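Local coordinates for protein coclaurine N-methyltransferase (Coptis japonica, PDB 6GKV) that transfers a methyl group from S-adenosyl-L-methionine to the ring nitrogen of coclaurine and related tetrahydroisoquinolines in alkaloid biosynthesis, at residues S57-T65 with H202-K212; V67-I77 with V153-E161. All coordinates share one frame; numbering follows the deposited sequence.

Interaction 1. Residues S57-T65 with H202-K212; sequences SLRQMKIAT and HMKNYELLLRK. With SAH (S-adenosyl-L-homocysteine), chain C.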
loop_
_atom_site.group_PDB
_atom_site.type_symbol
_atom_site.label_atom_id
_atom_site.label_comp_id
_atom_site.label_asym_id
_atom_site.label_seq_id
_atom_site.Cartn_x
_atom_site.Cartn_y
_atom_site.Cartn_z
ATOM N N SER A 57 12.666 9.035 -5.747
ATOM C CA SER A 57 13.150 10.095 -6.621
ATOM C C SER A 57 12.446 11.409 -6.296
ATOM O O SER A 57 13.056 12.477 -6.369
ATOM C CB SER A 57 12.971 9.719 -8.105
ATOM O OG SER A 57 11.621 9.439 -8.429
ATOM N N LEU A 58 11.168 11.333 -5.926
ATOM C CA LEU A 58 10.424 12.529 -5.547
ATOM C C LEU A 58 11.029 13.218 -4.321
ATOM O O LEU A 58 11.039 14.465 -4.251
ATOM C CB LEU A 58 8.955 12.186 -5.297
ATOM C CG LEU A 58 8.216 11.754 -6.580
ATOM C CD1 LEU A 58 6.830 11.256 -6.263
ATOM C CD2 LEU A 58 8.134 12.881 -7.592
ATOM N N ARG A 59 11.554 12.427 -3.378
ATOM C CA ARG A 59 12.125 12.971 -2.139
ATOM C C ARG A 59 13.369 13.849 -2.363
ATOM O O ARG A 59 13.786 14.594 -1.470
ATOM C CB ARG A 59 12.470 11.840 -1.154
ATOM C CG ARG A 59 11.257 11.197 -0.480
ATOM C CD ARG A 59 11.651 10.040 0.453
ATOM N NE ARG A 59 10.517 9.197 0.833
ATOM C CZ ARG A 59 9.881 9.248 2.003
ATOM N NH1 ARG A 59 10.242 10.113 2.937
ATOM N NH2 ARG A 59 8.872 8.425 2.241
ATOM N N GLN A 60 13.958 13.773 -3.548
ATOM C CA GLN A 60 15.055 14.679 -3.897
ATOM C C GLN A 60 14.636 15.934 -4.663
ATOM O O GLN A 60 15.429 16.843 -4.847
ATOM C CB GLN A 60 16.103 13.931 -4.708
ATOM C CG GLN A 60 16.882 12.965 -3.866
ATOM C CD GLN A 60 17.718 12.034 -4.692
ATOM O OE1 GLN A 60 17.385 11.714 -5.838
ATOM N NE2 GLN A 60 18.843 11.626 -4.135
ATOM N N MET A 61 13.392 15.984 -5.115
ATOM C CA MET A 61 12.925 17.134 -5.881
ATOM C C MET A 61 12.593 18.287 -4.936
ATOM O O MET A 61 12.886 18.210 -3.746
ATOM C CB MET A 61 11.710 16.744 -6.726
ATOM C CG MET A 61 12.053 15.770 -7.842
ATOM S SD MET A 61 10.652 15.300 -8.887
ATOM C CE MET A 61 11.416 14.040 -9.911
ATOM N N LYS A 62 12.011 19.362 -5.458
ATOM C CA LYS A 62 11.428 20.388 -4.601
ATOM C C LYS A 62 9.948 20.090 -4.475
ATOM O O LYS A 62 9.462 19.167 -5.109
ATOM C CB LYS A 62 11.666 21.794 -5.160
ATOM C CG LYS A 62 12.645 22.622 -4.330
ATOM C CD LYS A 62 12.211 22.695 -2.848
ATOM C CE LYS A 62 10.872 23.418 -2.672
ATOM N NZ LYS A 62 10.378 23.387 -1.268
ATOM N N ILE A 63 9.229 20.859 -3.663
ATOM C CA ILE A 63 7.808 20.592 -3.436
ATOM C C ILE A 63 6.989 20.616 -4.733
ATOM O O ILE A 63 6.139 19.754 -4.964
ATOM C CB ILE A 63 7.206 21.595 -2.439
ATOM C CG1 ILE A 63 7.736 21.308 -1.026
ATOM C CG2 ILE A 63 5.676 21.518 -2.472
ATOM C CD1 ILE A 63 7.245 22.280 0.063
ATOM N N ALA A 64 7.259 21.596 -5.586
ATOM C CA ALA A 64 6.561 21.701 -6.868
ATOM C C ALA A 64 7.453 22.286 -7.940
ATOM O O ALA A 64 8.361 23.072 -7.651
ATOM C CB ALA A 64 5.311 22.544 -6.734
ATOM N N THR A 65 7.192 21.881 -9.179
ATOM C CA THR A 65 7.810 22.509 -10.343
ATOM C C THR A 65 6.718 23.103 -11.229
ATOM O O THR A 65 5.531 22.775 -11.070
ATOM C CB THR A 65 8.665 21.514 -11.160
ATOM O OG1 THR A 65 7.822 20.522 -11.762
ATOM C CG2 THR A 65 9.692 20.837 -10.268
ATOM N N HIS A 202 -0.169 17.926 -8.615
ATOM C CA HIS A 202 0.626 19.030 -9.170
ATOM C C HIS A 202 1.942 19.230 -8.439
ATOM O O HIS A 202 2.782 20.033 -8.842
ATOM C CB HIS A 202 -0.177 20.319 -9.099
ATOM C CG HIS A 202 -1.439 20.287 -9.898
ATOM N ND1 HIS A 202 -1.455 20.012 -11.249
ATOM C CD2 HIS A 202 -2.726 20.517 -9.543
ATOM C CE1 HIS A 202 -2.699 20.068 -11.693
ATOM N NE2 HIS A 202 -3.487 20.375 -10.678
ATOM N N MET A 203 2.098 18.513 -7.331
ATOM C CA MET A 203 3.286 18.635 -6.502
ATOM C C MET A 203 4.266 17.549 -6.866
ATOM O O MET A 203 3.967 16.714 -7.705
ATOM C CB MET A 203 2.925 18.556 -5.021
ATOM C CG MET A 203 1.797 19.479 -4.624
ATOM S SD MET A 203 2.225 21.226 -4.789
ATOM C CE MET A 203 0.842 21.833 -5.755
ATOM N N LYS A 204 5.431 17.566 -6.223
ATOM C CA LYS A 204 6.471 16.590 -6.484
ATOM C C LYS A 204 6.951 15.974 -5.178
ATOM O O LYS A 204 6.573 14.853 -4.836
ATOM C CB LYS A 204 7.645 17.231 -7.225
ATOM C CG LYS A 204 7.282 17.818 -8.578
ATOM C CD LYS A 204 6.679 16.758 -9.494
ATOM C CE LYS A 204 6.392 17.315 -10.897
ATOM N NZ LYS A 204 5.444 16.428 -11.626
ATOM N N ASN A 205 7.784 16.714 -4.450
ATOM C CA ASN A 205 8.350 16.217 -3.202
ATOM C C ASN A 205 7.334 16.208 -2.053
ATOM O O ASN A 205 7.207 17.186 -1.305
ATOM C CB ASN A 205 9.579 17.030 -2.799
ATOM C CG ASN A 205 10.318 16.423 -1.619
ATOM O OD1 ASN A 205 9.718 15.783 -0.755
ATOM N ND2 ASN A 205 11.630 16.618 -1.578
ATOM N N TYR A 206 6.671 15.060 -1.894
ATOM C CA TYR A 206 5.578 14.882 -0.944
ATOM C C TYR A 206 6.046 14.831 0.502
ATOM O O TYR A 206 5.324 15.222 1.422
ATOM C CB TYR A 206 4.827 13.602 -1.273
ATOM C CG TYR A 206 4.079 13.607 -2.585
ATOM C CD1 TYR A 206 3.204 14.629 -2.906
ATOM C CD2 TYR A 206 4.245 12.575 -3.496
ATOM C CE1 TYR A 206 2.516 14.623 -4.099
ATOM C CE2 TYR A 206 3.560 12.558 -4.692
ATOM C CZ TYR A 206 2.700 13.584 -4.993
ATOM O OH TYR A 206 2.002 13.562 -6.191
ATOM N N GLU A 207 7.254 14.341 0.713
ATOM C CA GLU A 207 7.819 14.348 2.062
ATOM C C GLU A 207 7.952 15.800 2.575
ATOM O O GLU A 207 7.610 16.083 3.728
ATOM C CB GLU A 207 9.178 13.621 2.086
ATOM C CG GLU A 207 9.927 13.703 3.417
ATOM C CD GLU A 207 11.387 13.274 3.307
ATOM O OE1 GLU A 207 11.694 12.368 2.510
ATOM O OE2 GLU A 207 12.240 13.855 4.009
ATOM N N LEU A 208 8.424 16.717 1.723
ATOM C CA LEU A 208 8.571 18.128 2.135
ATOM C C LEU A 208 7.209 18.803 2.279
ATOM O O LEU A 208 6.958 19.483 3.259
ATOM C CB LEU A 208 9.445 18.918 1.157
ATOM C CG LEU A 208 10.953 18.645 1.228
ATOM C CD1 LEU A 208 11.711 19.500 0.224
ATOM C CD2 LEU A 208 11.501 18.875 2.628
ATOM N N LEU A 209 6.321 18.582 1.322
ATOM C CA LEU A 209 4.964 19.123 1.398
ATOM C C LEU A 209 4.186 18.648 2.643
ATOM O O LEU A 209 3.555 19.460 3.330
ATOM C CB LEU A 209 4.182 18.747 0.133
ATOM C CG LEU A 209 2.817 19.415 0.060
ATOM C CD1 LEU A 209 3.003 20.923 0.154
ATOM C CD2 LEU A 209 2.119 19.053 -1.211
ATOM N N LEU A 210 4.216 17.340 2.923
ATOM C CA LEU A 210 3.525 16.800 4.095
ATOM C C LEU A 210 4.201 17.201 5.418
ATOM O O LEU A 210 3.517 17.369 6.442
ATOM C CB LEU A 210 3.405 15.270 3.991
ATOM C CG LEU A 210 2.287 14.846 3.017
ATOM C CD1 LEU A 210 2.308 13.361 2.728
ATOM C CD2 LEU A 210 0.891 15.269 3.505
ATOM N N ARG A 211 5.524 17.373 5.414
ATOM C CA ARG A 211 6.179 17.919 6.595
ATOM C C ARG A 211 5.587 19.300 6.903
ATOM O O ARG A 211 5.226 19.594 8.051
ATOM C CB ARG A 211 7.704 18.008 6.416
ATOM C CG ARG A 211 8.485 18.389 7.709
ATOM C CD ARG A 211 10.006 18.272 7.522
ATOM N NE ARG A 211 10.376 17.041 6.822
ATOM C CZ ARG A 211 10.440 15.832 7.387
ATOM N NH1 ARG A 211 10.170 15.677 8.678
ATOM N NH2 ARG A 211 10.778 14.770 6.665
ATOM N N LYS A 212 5.470 20.134 5.873
ATOM C CA LYS A 212 4.941 21.486 6.041
ATOM C C LYS A 212 3.492 21.464 6.552
ATOM O O LYS A 212 3.167 22.106 7.546
ATOM C CB LYS A 212 5.034 22.269 4.717
ATOM C CG LYS A 212 4.420 23.657 4.767
ATOM C CD LYS A 212 4.520 24.381 3.433
ATOM C CE LYS A 212 5.918 24.916 3.180
ATOM N NZ LYS A 212 6.069 25.361 1.781
HETATM N N SAH C . -9.800 21.722 -4.706
HETATM C CA SAH C . -10.621 22.349 -5.731
HETATM C CB SAH C . -9.876 22.419 -7.057
HETATM C CG SAH C . -8.920 21.265 -7.347
HETATM S SD SAH C . -7.934 21.593 -8.835
HETATM C C SAH C . -11.936 21.612 -5.931
HETATM O O SAH C . -12.037 20.470 -5.480
HETATM O OXT SAH C . -12.891 22.128 -6.536
HETATM C "C5'" SAH C . -6.431 21.985 -7.898
HETATM C "C4'" SAH C . -6.515 23.270 -7.066
HETATM O "O4'" SAH C . -5.280 23.516 -6.410
HETATM C "C3'" SAH C . -6.809 24.502 -7.911
HETATM O "O3'" SAH C . -7.644 25.363 -7.178
HETATM C "C2'" SAH C . -5.482 25.201 -8.071
HETATM O "O2'" SAH C . -5.706 26.587 -8.147
HETATM C "C1'" SAH C . -4.758 24.783 -6.793
HETATM N N9 SAH C . -3.285 24.736 -6.940
HETATM C C8 SAH C . -2.538 24.077 -7.894
HETATM N N7 SAH C . -1.223 24.310 -7.646
HETATM C C5 SAH C . -1.120 25.110 -6.547
HETATM C C6 SAH C . -0.030 25.661 -5.863
HETATM N N6 SAH C . 1.224 25.434 -6.262
HETATM N N1 SAH C . -0.261 26.458 -4.756
HETATM C C2 SAH C . -1.556 26.711 -4.338
HETATM N N3 SAH C . -2.626 26.163 -5.017
HETATM C C4 SAH C . -2.409 25.381 -6.103
#
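Lys204 N donates to Ile63 O at 2.6 Å, the shortest hydrogen bond between the two segments. Next to it, Asn205 N donates to Lys62 O.

The side-chain amide of Asn205 extends the link. Its ND2 gives a nearly straight hydrogen bond to Met61 O (3.0 Å, 177°); the oxygen lies in the amide plane, while the donor stands above the carbonyl plane of Met61. Its OD1 accepts from Leu208 N at 2.9 Å, which makes Asn205 the N-cap of helix 206-215. With chi1 at -172°, CG points opposite the backbone N and the amide reaches into the turn from Leu58 to Met61. The amide is thus fixed in rotation, and one residue both caps a helix and ties down a loop.

Ile63 is the main apolar piece. Its CG1 meets Leu208 CB at 3.7 Å, and its CG2 branch rests on Leu209 CD1 at 3.8 Å. Beside it, Ala64 CB packs on the sulfur of Met203. The bent Met203 chain carries CE on to the adenine of SAH, 3.7 Å from its N6.

A salt-bridge network closes the outer end. Arg59 NH1 bonds Glu207 OE1 at 2.7 Å, from above the carboxylate plane. The guanidinium and carboxylate planes are turned 50° apart. Glu207 OE2 takes Arg211 NH2 at 3.2 Å, so the carboxylate lies between two arginines. Asp269 and Asp270 give these arginines second acidic partners.

Leu58 CD1 packs beside Tyr206 CE2. The contact joins the end of helix 44-58 and the loop after it to the start of helix 206-215. Strands 235-236 and 257-258 flank it through His236 and Ile257, which touch Leu58 and Lys204.

Interaction 2. Residues V67-I77 with V153-E161; sequences VETLDSQLYEI and VTNSVSQKE. With SAH (S-adenosyl-L-homocysteine), chain C.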
loop_
_atom_site.group_PDB
_atom_site.type_symbol
_atom_site.label_atom_id
_atom_site.label_comp_id
_atom_site.label_asym_id
_atom_site.label_seq_id
_atom_site.Cartn_x
_atom_site.Cartn_y
_atom_site.Cartn_z
ATOM N N VAL A 67 5.243 25.978 -11.307
ATOM C CA VAL A 67 4.155 26.417 -10.422
ATOM C C VAL A 67 3.286 27.541 -10.987
ATOM O O VAL A 67 2.059 27.459 -10.958
ATOM C CB VAL A 67 4.711 26.885 -9.068
ATOM C CG1 VAL A 67 3.572 27.205 -8.102
ATOM C CG2 VAL A 67 5.653 25.841 -8.499
ATOM N N GLU A 68 3.919 28.598 -11.483
ATOM C CA GLU A 68 3.163 29.750 -11.974
ATOM C C GLU A 68 2.790 29.604 -13.456
ATOM O O GLU A 68 1.831 30.237 -13.906
ATOM C CB GLU A 68 3.924 31.066 -11.742
ATOM C CG GLU A 68 3.735 31.631 -10.323
ATOM C CD GLU A 68 2.300 32.083 -10.033
ATOM O OE1 GLU A 68 1.502 32.233 -10.988
ATOM O OE2 GLU A 68 1.966 32.252 -8.840
ATOM N N THR A 69 3.520 28.774 -14.207
ATOM C CA THR A 69 3.085 28.389 -15.555
ATOM C C THR A 69 2.010 27.269 -15.507
ATOM O O THR A 69 1.446 26.905 -16.547
ATOM C CB THR A 69 4.273 27.936 -16.451
ATOM O OG1 THR A 69 5.133 27.048 -15.730
ATOM C CG2 THR A 69 5.098 29.136 -16.962
ATOM N N LEU A 70 1.743 26.726 -14.311
ATOM C CA LEU A 70 0.574 25.872 -14.086
ATOM C C LEU A 70 -0.643 26.736 -13.754
ATOM O O LEU A 70 -1.752 26.450 -14.212
ATOM C CB LEU A 70 0.825 24.848 -12.962
ATOM C CG LEU A 70 -0.335 24.027 -12.366
ATOM C CD1 LEU A 70 -1.174 23.337 -13.444
ATOM C CD2 LEU A 70 0.191 23.013 -11.346
ATOM N N ASP A 71 -0.433 27.784 -12.958
ATOM C CA ASP A 71 -1.508 28.719 -12.627
ATOM C C ASP A 71 -1.921 29.574 -13.832
ATOM O O ASP A 71 -2.968 30.212 -13.810
ATOM C CB ASP A 71 -1.101 29.629 -11.462
ATOM C CG ASP A 71 -2.238 30.542 -11.006
ATOM O OD1 ASP A 71 -3.207 30.027 -10.412
ATOM O OD2 ASP A 71 -2.170 31.768 -11.243
ATOM N N SER A 72 -1.112 29.578 -14.887
ATOM C CA SER A 72 -1.414 30.400 -16.060
ATOM C C SER A 72 -2.195 29.655 -17.139
ATOM O O SER A 72 -3.184 30.183 -17.656
ATOM C CB SER A 72 -0.128 30.970 -16.672
ATOM O OG SER A 72 0.161 32.262 -16.168
ATOM N N GLN A 73 -1.745 28.451 -17.495
ATOM C CA GLN A 73 -2.409 27.684 -18.548
ATOM C C GLN A 73 -3.743 27.152 -18.043
ATOM O O GLN A 73 -4.715 27.032 -18.793
ATOM C CB GLN A 73 -1.523 26.531 -19.042
ATOM C CG GLN A 73 -0.335 26.981 -19.887
ATOM C CD GLN A 73 0.326 25.844 -20.651
ATOM O OE1 GLN A 73 -0.314 25.146 -21.446
ATOM N NE2 GLN A 73 1.613 25.649 -20.407
ATOM N N LEU A 74 -3.767 26.863 -16.748
ATOM C CA LEU A 74 -4.898 26.247 -16.074
ATOM C C LEU A 74 -5.154 27.056 -14.802
ATOM O O LEU A 74 -4.301 27.853 -14.420
ATOM C CB LEU A 74 -4.573 24.785 -15.767
ATOM C CG LEU A 74 -5.657 23.753 -15.489
ATOM C CD1 LEU A 74 -6.714 23.743 -16.589
ATOM C CD2 LEU A 74 -4.972 22.405 -15.378
ATOM N N TYR A 75 -6.319 26.895 -14.173
ATOM C CA TYR A 75 -6.592 27.485 -12.843
ATOM C C TYR A 75 -6.706 29.031 -12.766
ATOM O O TYR A 75 -6.930 29.583 -11.681
ATOM C CB TYR A 75 -5.523 27.001 -11.847
ATOM C CG TYR A 75 -5.523 25.499 -11.687
ATOM C CD1 TYR A 75 -6.726 24.797 -11.659
ATOM C CD2 TYR A 75 -4.337 24.781 -11.608
ATOM C CE1 TYR A 75 -6.755 23.436 -11.530
ATOM C CE2 TYR A 75 -4.356 23.405 -11.483
ATOM C CZ TYR A 75 -5.577 22.737 -11.442
ATOM O OH TYR A 75 -5.638 21.362 -11.311
ATOM N N GLU A 76 -6.546 29.723 -13.899
ATOM C CA GLU A 76 -6.934 31.135 -14.009
ATOM C C GLU A 76 -8.072 31.248 -15.018
ATOM O O GLU A 76 -8.020 32.044 -15.955
ATOM C CB GLU A 76 -5.761 32.030 -14.440
ATOM C CG GLU A 76 -4.874 32.555 -13.308
ATOM C CD GLU A 76 -5.630 33.327 -12.244
ATOM O OE1 GLU A 76 -6.686 33.923 -12.537
ATOM O OE2 GLU A 76 -5.149 33.341 -11.100
ATOM N N ILE A 77 -9.098 30.432 -14.823
ATOM C CA ILE A 77 -10.196 30.337 -15.766
ATOM C C ILE A 77 -11.316 31.291 -15.389
ATOM O O ILE A 77 -11.704 31.346 -14.225
ATOM C CB ILE A 77 -10.754 28.901 -15.825
ATOM C CG1 ILE A 77 -9.605 27.876 -15.890
ATOM C CG2 ILE A 77 -11.762 28.773 -16.978
ATOM C CD1 ILE A 77 -8.611 28.106 -17.057
ATOM N N VAL A 153 -7.107 28.402 0.795
ATOM C CA VAL A 153 -5.815 28.869 0.286
ATOM C C VAL A 153 -5.614 28.609 -1.205
ATOM O O VAL A 153 -5.697 27.474 -1.660
ATOM C CB VAL A 153 -4.646 28.225 1.035
ATOM C CG1 VAL A 153 -3.340 28.809 0.533
ATOM C CG2 VAL A 153 -4.785 28.460 2.515
ATOM N N THR A 154 -5.320 29.673 -1.948
ATOM C CA THR A 154 -5.161 29.604 -3.398
ATOM C C THR A 154 -4.003 30.463 -3.877
ATOM O O THR A 154 -3.697 31.457 -3.254
ATOM C CB THR A 154 -6.411 30.089 -4.117
ATOM O OG1 THR A 154 -7.567 29.511 -3.510
ATOM C CG2 THR A 154 -6.360 29.659 -5.534
ATOM N N ASN A 155 -3.370 30.093 -4.987
ATOM C CA ASN A 155 -2.407 30.977 -5.640
ATOM C C ASN A 155 -3.010 31.614 -6.893
ATOM O O ASN A 155 -2.293 32.135 -7.755
ATOM C CB ASN A 155 -1.131 30.214 -5.992
ATOM C CG ASN A 155 -1.366 29.119 -7.018
ATOM O OD1 ASN A 155 -2.496 28.663 -7.222
ATOM N ND2 ASN A 155 -0.289 28.675 -7.660
ATOM N N SER A 156 -4.335 31.574 -6.971
ATOM C CA SER A 156 -5.081 31.991 -8.158
ATOM C C SER A 156 -5.959 33.205 -7.861
ATOM O O SER A 156 -6.966 33.104 -7.161
ATOM C CB SER A 156 -5.924 30.812 -8.681
ATOM O OG SER A 156 -6.927 31.220 -9.585
ATOM N N VAL A 157 -5.559 34.360 -8.391
ATOM C CA VAL A 157 -6.265 35.618 -8.151
ATOM C C VAL A 157 -7.730 35.548 -8.557
ATOM O O VAL A 157 -8.557 36.288 -8.033
ATOM C CB VAL A 157 -5.607 36.783 -8.904
ATOM C CG1 VAL A 157 -4.193 37.013 -8.397
ATOM C CG2 VAL A 157 -5.610 36.509 -10.402
ATOM N N SER A 158 -8.043 34.649 -9.482
ATOM C CA SER A 158 -9.410 34.455 -9.937
ATOM C C SER A 158 -10.237 33.634 -8.936
ATOM O O SER A 158 -11.453 33.790 -8.858
ATOM C CB SER A 158 -9.395 33.786 -11.310
ATOM O OG SER A 158 -10.609 33.126 -11.587
ATOM N N GLN A 159 -9.577 32.770 -8.167
ATOM C CA GLN A 159 -10.278 31.912 -7.207
ATOM C C GLN A 159 -10.516 32.629 -5.867
ATOM O O GLN A 159 -11.565 32.456 -5.242
ATOM C CB GLN A 159 -9.507 30.592 -7.021
ATOM C CG GLN A 159 -9.517 29.722 -8.281
ATOM C CD GLN A 159 -8.776 28.397 -8.129
ATOM O OE1 GLN A 159 -8.246 28.086 -7.067
ATOM N NE2 GLN A 159 -8.750 27.602 -9.202
ATOM N N LYS A 160 -9.566 33.453 -5.440
ATOM C CA LYS A 160 -9.796 34.341 -4.305
ATOM C C LYS A 160 -10.920 35.329 -4.606
ATOM O O LYS A 160 -11.695 35.706 -3.707
ATOM C CB LYS A 160 -8.514 35.099 -3.956
ATOM C CG LYS A 160 -8.573 35.907 -2.668
ATOM C CD LYS A 160 -7.382 36.852 -2.577
ATOM C CE LYS A 160 -7.179 37.395 -1.173
ATOM N NZ LYS A 160 -8.402 38.048 -0.649
ATOM N N GLU A 161 -11.001 35.748 -5.874
ATOM C CA GLU A 161 -12.107 36.578 -6.397
ATOM C C GLU A 161 -13.467 36.060 -5.973
ATOM O O GLU A 161 -14.172 36.648 -5.158
ATOM C CB GLU A 161 -12.086 36.591 -7.933
ATOM C CG GLU A 161 -11.237 37.654 -8.653
ATOM C CD GLU A 161 -11.203 38.994 -7.942
ATOM O OE1 GLU A 161 -12.260 39.463 -7.455
ATOM O OE2 GLU A 161 -10.113 39.604 -7.896
HETATM N N SAH C . -9.800 21.722 -4.706
HETATM C CA SAH C . -10.621 22.349 -5.731
HETATM C CB SAH C . -9.876 22.419 -7.057
HETATM C CG SAH C . -8.920 21.265 -7.347
HETATM S SD SAH C . -7.934 21.593 -8.835
HETATM C C SAH C . -11.936 21.612 -5.931
HETATM O O SAH C . -12.037 20.470 -5.480
HETATM O OXT SAH C . -12.891 22.128 -6.536
HETATM C "C5'" SAH C . -6.431 21.985 -7.898
HETATM C "C4'" SAH C . -6.515 23.270 -7.066
HETATM O "O4'" SAH C . -5.280 23.516 -6.410
HETATM C "C3'" SAH C . -6.809 24.502 -7.911
HETATM O "O3'" SAH C . -7.644 25.363 -7.178
HETATM C "C2'" SAH C . -5.482 25.201 -8.071
HETATM O "O2'" SAH C . -5.706 26.587 -8.147
HETATM C "C1'" SAH C . -4.758 24.783 -6.793
HETATM N N9 SAH C . -3.285 24.736 -6.940
HETATM C C8 SAH C . -2.538 24.077 -7.894
HETATM N N7 SAH C . -1.223 24.310 -7.646
HETATM C C5 SAH C . -1.120 25.110 -6.547
HETATM C C6 SAH C . -0.030 25.661 -5.863
HETATM N N6 SAH C . 1.224 25.434 -6.262
HETATM N N1 SAH C . -0.261 26.458 -4.756
HETATM C C2 SAH C . -1.556 26.711 -4.338
HETATM N N3 SAH C . -2.626 26.163 -5.017
HETATM C C4 SAH C . -2.409 25.381 -6.103
#
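Hydrogen bonds come first. Ser156 OG donates to Tyr75 O at 2.7 Å, meeting it nearly along the C=O axis. A chi1 of 164° swings OG away from the backbone N and toward Tyr75 O. The same OG caps helix 157-168 by accepting weakly from Gln159 N. A second, weak bond runs from Ser158 OG to Ile77 O at 3.4 Å.

A bend at chi2 brings the carboxylate of Glu76 to the first turn of that helix. OE2 of Glu76 stands 2.9 Å from Val157 N and 3.3 Å from Val157 CG2. The negative charge thus sits at the amino end of the helix, where the dipole would probably favour it. Asp71 also approaches this turn, its OD1 3.3 Å from Ser156 CB.

Ligand contacts form the third group. The Tyr75 ring lies against the ribose of SAH, with C2' 3.6 Å above the ring centre. Leu74 CG covers the opposite face of the ring. Tyr75 OH lies 3.4 Å from the sulfur SD of SAH, and its likely polar partner is His202. Gln159 extends its amide to the ribose hydroxyls. Its OE1 is modelled as accepting from O2' and O3', though its position is less certain. Val67 CG1 comes within 3.5 Å of adenine N6, and Asn155 packs its side chain against the adenine.

The bound N-methylheliamine, which resembles a methylated product, touches Tyr75 as well. Strand 149-154 leads through a short turn into the capped helix, as in Rossmann-like methyltransferases, where cofactor residues gather at the carboxyl ends of the parallel strands. The 67-77 segment lies across this turn, and the two together supply part of the pocket for the nucleoside of SAH.

Both contacts involve one continuous part of the chain, since helix 44-58 and the loop after it lead on to 67-77. Interaction 1 fastens that part to the start of helix 206-215; interaction 2 sets it against the turn before helix 157-168. Interaction 2 lies nearer the centre of the chain (about 13 Å between centres, against 17 Å), yet both are only partly buried, and the salt bridges of interaction 1 join partly exposed side chains. Interaction 1 adds an apolar patch and backbone bonds, and reaches SAH at its edge. Interaction 2 buries less surface, is mainly polar, and has the cofactor as a central partner. The two meet at His202 and Tyr75, next to the bound ligand.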